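Local atomic coordinates of putative cytosine/guanine deaminase (Unidentified, PDB entry 2PAJ), a protein that catalyses the zinc-dependent hydrolytic deamination of pterins such as isoxanthopterin, replacing the 2-amino group with a hydroxyl and releasing ammonium. Residues Gly161-Leu166 / Gly409-Ile414; Arg210-Val215 / Phe447-Arg452; Glu125-Gly130 / Asp457-Val462. One frame throughout, in Å; residues are numbered along the deposited sequence.

Interaction 1 of 3, residues Gly161-Leu166 / Gly409-Ile414; sequences GLRFVL and GYAADI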
loop_
_atom_site.group_PDB
_atom_site.type_symbol
_atom_site.label_atom_id
_atom_site.label_comp_id
_atom_site.label_asym_id
_atom_site.label_seq_id
_atom_site.Cartn_x
_atom_site.Cartn_y
_atom_site.Cartn_z
ATOM N N GLY A 161 10.655 -4.946 -8.856
ATOM C CA GLY A 161 11.541 -3.984 -8.219
ATOM C C GLY A 161 10.903 -3.124 -7.148
ATOM O O GLY A 161 11.461 -2.099 -6.761
ATOM N N LEU A 162 9.747 -3.560 -6.656
ATOM C CA LEU A 162 8.985 -2.824 -5.646
ATOM C C LEU A 162 9.272 -3.238 -4.205
ATOM O O LEU A 162 9.638 -4.377 -3.937
ATOM C CB LEU A 162 7.481 -3.011 -5.895
ATOM C CG LEU A 162 6.940 -3.026 -7.325
ATOM C CD1 LEU A 162 5.460 -3.335 -7.302
ATOM C CD2 LEU A 162 7.208 -1.689 -7.997
ATOM N N ARG A 163 9.098 -2.303 -3.275
ATOM C CA ARG A 163 9.280 -2.612 -1.862
ATOM C C ARG A 163 7.980 -3.295 -1.493
ATOM O O ARG A 163 6.911 -2.811 -1.858
ATOM C CB ARG A 163 9.383 -1.358 -1.001
ATOM C CG ARG A 163 10.500 -0.392 -1.303
ATOM C CD ARG A 163 10.347 0.799 -0.364
ATOM N NE ARG A 163 11.305 1.850 -0.642
ATOM C CZ ARG A 163 12.590 1.767 -0.334
ATOM N NH1 ARG A 163 13.043 0.676 0.266
ATOM N NH2 ARG A 163 13.416 2.760 -0.641
ATOM N N PHE A 164 8.061 -4.400 -0.763
ATOM C CA PHE A 164 6.859 -5.117 -0.369
ATOM C C PHE A 164 6.732 -5.246 1.138
ATOM O O PHE A 164 7.716 -5.453 1.838
ATOM C CB PHE A 164 6.844 -6.504 -1.005
ATOM C CG PHE A 164 5.541 -7.223 -0.839
ATOM C CD1 PHE A 164 4.385 -6.751 -1.461
ATOM C CD2 PHE A 164 5.463 -8.365 -0.052
ATOM C CE1 PHE A 164 3.165 -7.405 -1.300
ATOM C CE2 PHE A 164 4.254 -9.034 0.124
ATOM C CZ PHE A 164 3.094 -8.556 -0.501
ATOM N N VAL A 165 5.512 -5.102 1.634
ATOM C CA VAL A 165 5.245 -5.218 3.057
ATOM C C VAL A 165 4.204 -6.316 3.243
ATOM O O VAL A 165 3.046 -6.155 2.860
ATOM C CB VAL A 165 4.696 -3.891 3.637
ATOM C CG1 VAL A 165 4.362 -4.052 5.103
ATOM C CG2 VAL A 165 5.706 -2.789 3.453
ATOM N N LEU A 166 4.616 -7.436 3.824
ATOM C CA LEU A 166 3.697 -8.545 4.046
ATOM C C LEU A 166 2.888 -8.393 5.328
ATOM O O LEU A 166 3.444 -8.280 6.418
ATOM C CB LEU A 166 4.464 -9.866 4.085
ATOM C CG LEU A 166 3.619 -11.114 4.363
ATOM C CD1 LEU A 166 2.515 -11.243 3.324
ATOM C CD2 LEU A 166 4.510 -12.341 4.371
ATOM N N GLY A 409 18.347 12.981 1.258
ATOM C CA GLY A 409 18.623 12.072 2.357
ATOM C C GLY A 409 17.688 10.874 2.390
ATOM O O GLY A 409 18.006 9.831 2.964
ATOM N N TYR A 410 16.527 11.023 1.763
ATOM C CA TYR A 410 15.541 9.958 1.723
ATOM C C TYR A 410 15.757 8.981 0.580
ATOM O O TYR A 410 16.530 9.240 -0.340
ATOM C CB TYR A 410 14.142 10.544 1.626
ATOM C CG TYR A 410 13.647 11.165 2.899
ATOM C CD1 TYR A 410 14.200 12.357 3.383
ATOM C CD2 TYR A 410 12.608 10.563 3.622
ATOM C CE1 TYR A 410 13.729 12.931 4.544
ATOM C CE2 TYR A 410 12.127 11.126 4.783
ATOM C CZ TYR A 410 12.689 12.312 5.244
ATOM O OH TYR A 410 12.214 12.885 6.400
ATOM N N ALA A 411 15.080 7.843 0.654
ATOM C CA ALA A 411 15.193 6.830 -0.386
ATOM C C ALA A 411 14.656 7.407 -1.689
ATOM O O ALA A 411 13.714 8.198 -1.688
ATOM C CB ALA A 411 14.407 5.578 0.009
ATOM N N ALA A 412 15.253 6.996 -2.802
ATOM C CA ALA A 412 14.850 7.482 -4.119
ATOM C C ALA A 412 13.655 6.759 -4.728
ATOM O O ALA A 412 13.811 5.979 -5.671
ATOM C CB ALA A 412 16.026 7.416 -5.079
ATOM N N ASP A 413 12.469 7.022 -4.185
ATOM C CA ASP A 413 11.230 6.440 -4.700
ATOM C C ASP A 413 10.468 7.626 -5.255
ATOM O O ASP A 413 9.781 8.343 -4.520
ATOM C CB ASP A 413 10.441 5.773 -3.581
ATOM C CG ASP A 413 11.261 4.747 -2.843
ATOM O OD1 ASP A 413 11.871 3.876 -3.507
ATOM O OD2 ASP A 413 11.296 4.809 -1.597
ATOM N N ILE A 414 10.608 7.825 -6.560
ATOM C CA ILE A 414 10.006 8.962 -7.226
ATOM C C ILE A 414 9.170 8.609 -8.438
ATOM O O ILE A 414 9.478 7.680 -9.179
ATOM C CB ILE A 414 11.103 9.959 -7.676
ATOM C CG1 ILE A 414 12.007 10.283 -6.494
ATOM C CG2 ILE A 414 10.475 11.247 -8.215
ATOM C CD1 ILE A 414 13.220 11.105 -6.862
#
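This is a buried salt bridge between R163, at the start of barrel strand 163-168, and D413, in the loop just before strand 414-418. It joins the barrel and the smaller β domain of an amidohydrolase fold, at the end of the barrel away from the zinc, whose ligands lie at or just beyond the C-terminal ends of the strands. R163 has its CG beside the backbone N (chi1 -60°) and runs extended out to NE, which brings the guanidinium up to the carboxylate from the opposite direction. The grip is side-on, and both main bonds go to one oxygen: NE of R163 lies 3.1 Å from OD2 of D413, and NH2 of R163 is also 3.1 Å from that OD2. OD2 sits in the guanidinium plane, yet the two flat groups stand nearly perpendicular, 87° apart. NH2 uses the syn lone pair of OD2, while NE comes in from above the carboxylate plane. A weak third bond runs from NH2 of R163 to OD1 of D413, at 3.4 Å. The stronger partner of OD1 is the backbone N of A449, so the carboxylate also ties in the turn after strand 442-448. On the loop side, A412 is the centre of an inverse gamma turn that points its own CB away and leaves A411 and D413 both facing the arginine. Strand 163-168 lies between strands 131-136 and 213-217. T133 of the first packs against R163, and the carbonyl of A211, just before the second, accepts from NH1; helix 149-159 ends at G161 in a Schellman motif.

Interaction 2 of 3, residues Arg210-Val215 / Phe447-Arg452; sequences RAMRRV and FSAGKR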
loop_
_atom_site.group_PDB
_atom_site.type_symbol
_atom_site.label_atom_id
_atom_site.label_comp_id
_atom_site.label_asym_id
_atom_site.label_seq_id
_atom_site.Cartn_x
_atom_site.Cartn_y
_atom_site.Cartn_z
ATOM N N ARG A 210 14.317 1.826 5.356
ATOM C CA ARG A 210 14.258 1.836 3.905
ATOM C C ARG A 210 14.437 0.404 3.420
ATOM O O ARG A 210 15.095 0.126 2.415
ATOM C CB ARG A 210 15.323 2.772 3.314
ATOM C CG ARG A 210 16.742 2.514 3.760
ATOM C CD ARG A 210 17.508 3.814 3.733
ATOM N NE ARG A 210 17.674 4.343 2.384
ATOM C CZ ARG A 210 17.807 5.640 2.100
ATOM N NH1 ARG A 210 17.777 6.551 3.072
ATOM N NH2 ARG A 210 18.012 6.026 0.843
ATOM N N ALA A 211 13.830 -0.507 4.166
ATOM C CA ALA A 211 13.875 -1.919 3.852
ATOM C C ALA A 211 13.076 -2.196 2.570
ATOM O O ALA A 211 12.084 -1.532 2.297
ATOM C CB ALA A 211 13.304 -2.711 5.024
ATOM N N MET A 212 13.525 -3.163 1.778
ATOM C CA MET A 212 12.824 -3.534 0.559
ATOM C C MET A 212 11.867 -4.670 0.874
ATOM O O MET A 212 11.078 -5.089 0.025
ATOM C CB MET A 212 13.809 -3.964 -0.528
ATOM C CG MET A 212 14.625 -2.825 -1.114
ATOM S SD MET A 212 13.629 -1.476 -1.798
ATOM C CE MET A 212 12.937 -2.260 -3.249
ATOM N N ARG A 213 11.951 -5.164 2.107
ATOM C CA ARG A 213 11.096 -6.242 2.585
ATOM C C ARG A 213 10.708 -6.055 4.039
ATOM O O ARG A 213 11.526 -5.683 4.867
ATOM C CB ARG A 213 11.780 -7.587 2.400
ATOM C CG ARG A 213 11.636 -8.093 1.010
ATOM C CD ARG A 213 12.537 -9.250 0.727
ATOM N NE ARG A 213 12.223 -9.795 -0.586
ATOM C CZ ARG A 213 12.781 -10.880 -1.104
ATOM N NH1 ARG A 213 13.706 -11.542 -0.415
ATOM N NH2 ARG A 213 12.383 -11.322 -2.293
ATOM N N ARG A 214 9.442 -6.317 4.331
ATOM C CA ARG A 214 8.911 -6.171 5.671
ATOM C C ARG A 214 7.843 -7.199 5.966
ATOM O O ARG A 214 7.207 -7.732 5.057
ATOM C CB ARG A 214 8.315 -4.786 5.849
ATOM C CG ARG A 214 9.340 -3.729 6.031
ATOM C CD ARG A 214 9.052 -2.968 7.288
ATOM N NE ARG A 214 10.283 -2.509 7.902
ATOM C CZ ARG A 214 10.328 -1.686 8.935
ATOM N NH1 ARG A 214 9.200 -1.233 9.466
ATOM N NH2 ARG A 214 11.498 -1.312 9.433
ATOM N N VAL A 215 7.641 -7.449 7.255
ATOM C CA VAL A 215 6.659 -8.414 7.727
ATOM C C VAL A 215 5.915 -7.823 8.910
ATOM O O VAL A 215 6.516 -7.186 9.755
ATOM C CB VAL A 215 7.353 -9.730 8.184
ATOM C CG1 VAL A 215 6.318 -10.714 8.725
ATOM C CG2 VAL A 215 8.137 -10.346 7.029
ATOM N N PHE A 447 10.766 5.477 -9.908
ATOM C CA PHE A 447 12.003 5.073 -9.255
ATOM C C PHE A 447 11.745 4.408 -7.924
ATOM O O PHE A 447 11.004 4.929 -7.096
ATOM C CB PHE A 447 12.913 6.269 -9.015
ATOM C CG PHE A 447 13.550 6.788 -10.254
ATOM C CD1 PHE A 447 13.033 7.893 -10.910
ATOM C CD2 PHE A 447 14.653 6.144 -10.783
ATOM C CE1 PHE A 447 13.607 8.353 -12.085
ATOM C CE2 PHE A 447 15.240 6.583 -11.952
ATOM C CZ PHE A 447 14.715 7.699 -12.613
ATOM N N SER A 448 12.360 3.243 -7.737
ATOM C CA SER A 448 12.237 2.511 -6.494
ATOM C C SER A 448 13.651 2.210 -6.030
ATOM O O SER A 448 14.412 1.488 -6.691
ATOM C CB SER A 448 11.459 1.208 -6.688
ATOM O OG SER A 448 11.219 0.583 -5.436
ATOM N N ALA A 449 14.008 2.789 -4.890
ATOM C CA ALA A 449 15.336 2.594 -4.344
ATOM C C ALA A 449 16.378 3.016 -5.388
ATOM O O ALA A 449 17.406 2.352 -5.555
ATOM C CB ALA A 449 15.525 1.132 -3.952
ATOM N N GLY A 450 16.090 4.113 -6.091
ATOM C CA GLY A 450 17.007 4.639 -7.087
ATOM C C GLY A 450 17.089 3.893 -8.403
ATOM O O GLY A 450 17.964 4.166 -9.228
ATOM N N LYS A 451 16.197 2.936 -8.611
ATOM C CA LYS A 451 16.216 2.196 -9.857
ATOM C C LYS A 451 14.961 2.495 -10.647
ATOM O O LYS A 451 13.884 2.674 -10.080
ATOM C CB LYS A 451 16.362 0.701 -9.580
ATOM C CG LYS A 451 17.739 0.400 -9.009
ATOM C CD LYS A 451 18.023 -1.070 -8.753
ATOM C CE LYS A 451 19.446 -1.185 -8.212
ATOM N NZ LYS A 451 19.896 -2.581 -7.967
ATOM N N ARG A 452 15.115 2.581 -11.962
ATOM C CA ARG A 452 13.994 2.882 -12.827
ATOM C C ARG A 452 13.158 1.644 -13.142
ATOM O O ARG A 452 13.497 0.814 -13.986
ATOM C CB ARG A 452 14.484 3.559 -14.107
ATOM C CG ARG A 452 13.360 4.133 -14.934
ATOM C CD ARG A 452 13.750 5.467 -15.524
ATOM N NE ARG A 452 12.756 5.919 -16.489
ATOM C CZ ARG A 452 12.984 6.858 -17.394
ATOM N NH1 ARG A 452 14.174 7.445 -17.451
ATOM N NH2 ARG A 452 12.031 7.197 -18.246
#
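M212 lays its sulfur and terminal methyl over the tip of a type I' β hairpin, where strand 442-448 turns back into strand 451-455. The methionine sits at the entrance to barrel strand 213-217, so the tip of the small domain's hairpin rests against the N-terminal end of the barrel strands. Bends at chi2 (-56°) and chi3 (-70°) fold the chain so that two different atoms meet two successive residues. SD of M212 packs on CB of A449 at 3.9 Å, a plain apolar contact. CE, turned further along, comes within 4.0 Å of OG of S448. That hydroxyl is already engaged: it hydrogen-bonds to the carbonyl O of G161, so the methyl merely lies beside it. The methionine itself is steadied by backbone bonding to F164 in the neighbouring strand, and its side chain also touches R163. A449 and G450, both with positive phi, form the two-residue corner, and A449 thereby offers its CB to the barrel. S448 and K451 close the turn as a hydrogen-bonded pair, with N of S448 2.9 Å from O of K451 and N of K451 3.0 Å from O of S448.

Interaction 3 of 3, residues Glu125-Gly130 / Asp457-Val462; sequences ELARSG and DLIEGV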
loop_
_atom_site.group_PDB
_atom_site.type_symbol
_atom_site.label_atom_id
_atom_site.label_comp_id
_atom_site.label_asym_id
_atom_site.label_seq_id
_atom_site.Cartn_x
_atom_site.Cartn_y
_atom_site.Cartn_z
ATOM N N GLU A 125 -0.722 -3.249 -11.918
ATOM C CA GLU A 125 -1.560 -2.079 -12.067
ATOM C C GLU A 125 -1.273 -1.057 -10.992
ATOM O O GLU A 125 -1.564 0.128 -11.143
ATOM C CB GLU A 125 -3.051 -2.450 -12.128
ATOM C CG GLU A 125 -3.593 -3.386 -11.079
ATOM C CD GLU A 125 -5.083 -3.718 -11.314
ATOM O OE1 GLU A 125 -5.881 -2.762 -11.431
ATOM O OE2 GLU A 125 -5.467 -4.922 -11.370
ATOM N N LEU A 126 -0.638 -1.511 -9.925
ATOM C CA LEU A 126 -0.285 -0.628 -8.823
ATOM C C LEU A 126 0.997 0.121 -9.164
ATOM O O LEU A 126 1.163 1.281 -8.808
ATOM C CB LEU A 126 -0.097 -1.461 -7.557
ATOM C CG LEU A 126 -0.472 -0.922 -6.186
ATOM C CD1 LEU A 126 -1.681 -0.025 -6.251
ATOM C CD2 LEU A 126 -0.737 -2.110 -5.296
ATOM N N ALA A 127 1.898 -0.556 -9.863
ATOM C CA ALA A 127 3.166 0.049 -10.240
ATOM C C ALA A 127 2.971 1.121 -11.300
ATOM O O ALA A 127 3.676 2.131 -11.307
ATOM C CB ALA A 127 4.131 -1.014 -10.742
ATOM N N ARG A 128 2.017 0.914 -12.204
ATOM C CA ARG A 128 1.792 1.912 -13.236
ATOM C C ARG A 128 0.869 3.041 -12.805
ATOM O O ARG A 128 0.396 3.812 -13.628
ATOM C CB ARG A 128 1.294 1.259 -14.524
ATOM C CG ARG A 128 0.417 0.077 -14.311
ATOM C CD ARG A 128 0.241 -0.685 -15.609
ATOM N NE ARG A 128 -0.643 -0.006 -16.551
ATOM C CZ ARG A 128 -0.371 0.163 -17.841
ATOM N NH1 ARG A 128 0.767 -0.283 -18.351
ATOM N NH2 ARG A 128 -1.253 0.752 -18.626
ATOM N N SER A 129 0.611 3.128 -11.505
ATOM C CA SER A 129 -0.212 4.196 -10.950
ATOM C C SER A 129 0.751 5.007 -10.085
ATOM O O SER A 129 0.347 5.877 -9.315
ATOM C CB SER A 129 -1.378 3.646 -10.107
ATOM O OG SER A 129 -0.968 3.265 -8.811
ATOM N N GLY A 130 2.038 4.693 -10.219
ATOM C CA GLY A 130 3.060 5.406 -9.482
ATOM C C GLY A 130 3.379 4.924 -8.085
ATOM O O GLY A 130 4.126 5.576 -7.366
ATOM N N ASP A 457 5.379 4.178 -19.006
ATOM C CA ASP A 457 4.413 3.111 -18.746
ATOM C C ASP A 457 4.909 1.707 -19.058
ATOM O O ASP A 457 4.117 0.783 -19.081
ATOM C CB ASP A 457 3.114 3.350 -19.516
ATOM C CG ASP A 457 2.489 4.688 -19.208
ATOM O OD1 ASP A 457 2.418 5.063 -18.024
ATOM O OD2 ASP A 457 2.052 5.363 -20.157
ATOM N N LEU A 458 6.199 1.527 -19.314
ATOM C CA LEU A 458 6.691 0.187 -19.614
ATOM C C LEU A 458 7.510 -0.419 -18.497
ATOM O O LEU A 458 8.430 0.206 -17.965
ATOM C CB LEU A 458 7.513 0.187 -20.898
ATOM C CG LEU A 458 6.727 0.593 -22.151
ATOM C CD1 LEU A 458 7.691 0.731 -23.328
ATOM C CD2 LEU A 458 5.637 -0.438 -22.454
ATOM N N ILE A 459 7.171 -1.655 -18.151
ATOM C CA ILE A 459 7.877 -2.369 -17.109
ATOM C C ILE A 459 8.567 -3.576 -17.715
ATOM O O ILE A 459 7.985 -4.310 -18.517
ATOM C CB ILE A 459 6.919 -2.818 -16.023
ATOM C CG1 ILE A 459 6.115 -1.614 -15.539
ATOM C CG2 ILE A 459 7.703 -3.421 -14.874
ATOM C CD1 ILE A 459 5.189 -1.912 -14.413
ATOM N N GLU A 460 9.822 -3.768 -17.344
ATOM C CA GLU A 460 10.598 -4.885 -17.859
ATOM C C GLU A 460 10.038 -6.212 -17.354
ATOM O O GLU A 460 9.912 -6.427 -16.144
ATOM C CB GLU A 460 12.056 -4.720 -17.439
ATOM C CG GLU A 460 13.050 -5.007 -18.540
ATOM C CD GLU A 460 14.357 -4.247 -18.340
ATOM O OE1 GLU A 460 14.922 -4.319 -17.216
ATOM O OE2 GLU A 460 14.809 -3.574 -19.307
ATOM N N GLY A 461 9.688 -7.086 -18.297
ATOM C CA GLY A 461 9.132 -8.381 -17.949
ATOM C C GLY A 461 7.627 -8.484 -18.140
ATOM O O GLY A 461 7.051 -9.567 -18.017
ATOM N N VAL A 462 6.971 -7.371 -18.446
ATOM C CA VAL A 462 5.531 -7.420 -18.629
ATOM C C VAL A 462 5.096 -7.232 -20.061
ATOM O O VAL A 462 5.548 -6.320 -20.744
ATOM C CB VAL A 462 4.803 -6.357 -17.793
ATOM C CG1 VAL A 462 5.204 -6.456 -16.323
ATOM C CG2 VAL A 462 5.108 -4.980 -18.353
#
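I459 reaches from the loop leading to helix 464-483 toward A127, in the last turn of helix 112-127, which packs outside the amidohydrolase barrel. From CB, CG2 stands anti to the backbone N while CG1 leaves beside it; with chi2 at -177° the chain continues extended. CB and CG1 carry the chain across, and it is the terminal CD1 that arrives, 3.9 Å from CB of A127; the side chain also touches L160. Beyond A127 the helix ends in a Schellman motif with G130 as its C' residue: C131 N turns back to L126 O and G130 N to A127 O. S129 helps close it, its OG donating to O of L126 at 2.9 Å. The second touch is looser. R128, bent at chi3, brings NH1 to 3.6 Å from the carbonyl O of D457, a polar approach too long to count as a bond. The carboxylate of D457 is taken up elsewhere, by R440 in a salt bridge and by S442 and V443. The same R440 also donates from NE to the carbonyl O of R128, so it links the two segments more firmly than they link directly. The opposite charges of R128 and D457 stay apart, NH1 lying 5.6 Å from OD1.

Interactions 1 and 2 lie side by side, their centres 3 Å apart, and join the same two parts of the fold: neighbouring strands 163-168 and 213-217 of the barrel, and on the other side the loop before strand 414-418 and the hairpin after 442-448. Interaction 1 is wholly buried and uses charge; interaction 2, nearer the surface, adds a small apolar contact beside it. Backbone pairing of I414 with F447 welds their small-domain halves together. Interaction 3, about 15 Å from both by centres, is partly exposed and mixes a methyl contact with a loose polar approach. It joins the end of helix 112-127 to the loop before the C-terminal helix 464-483, and meets interaction 1 where L162 packs on A127.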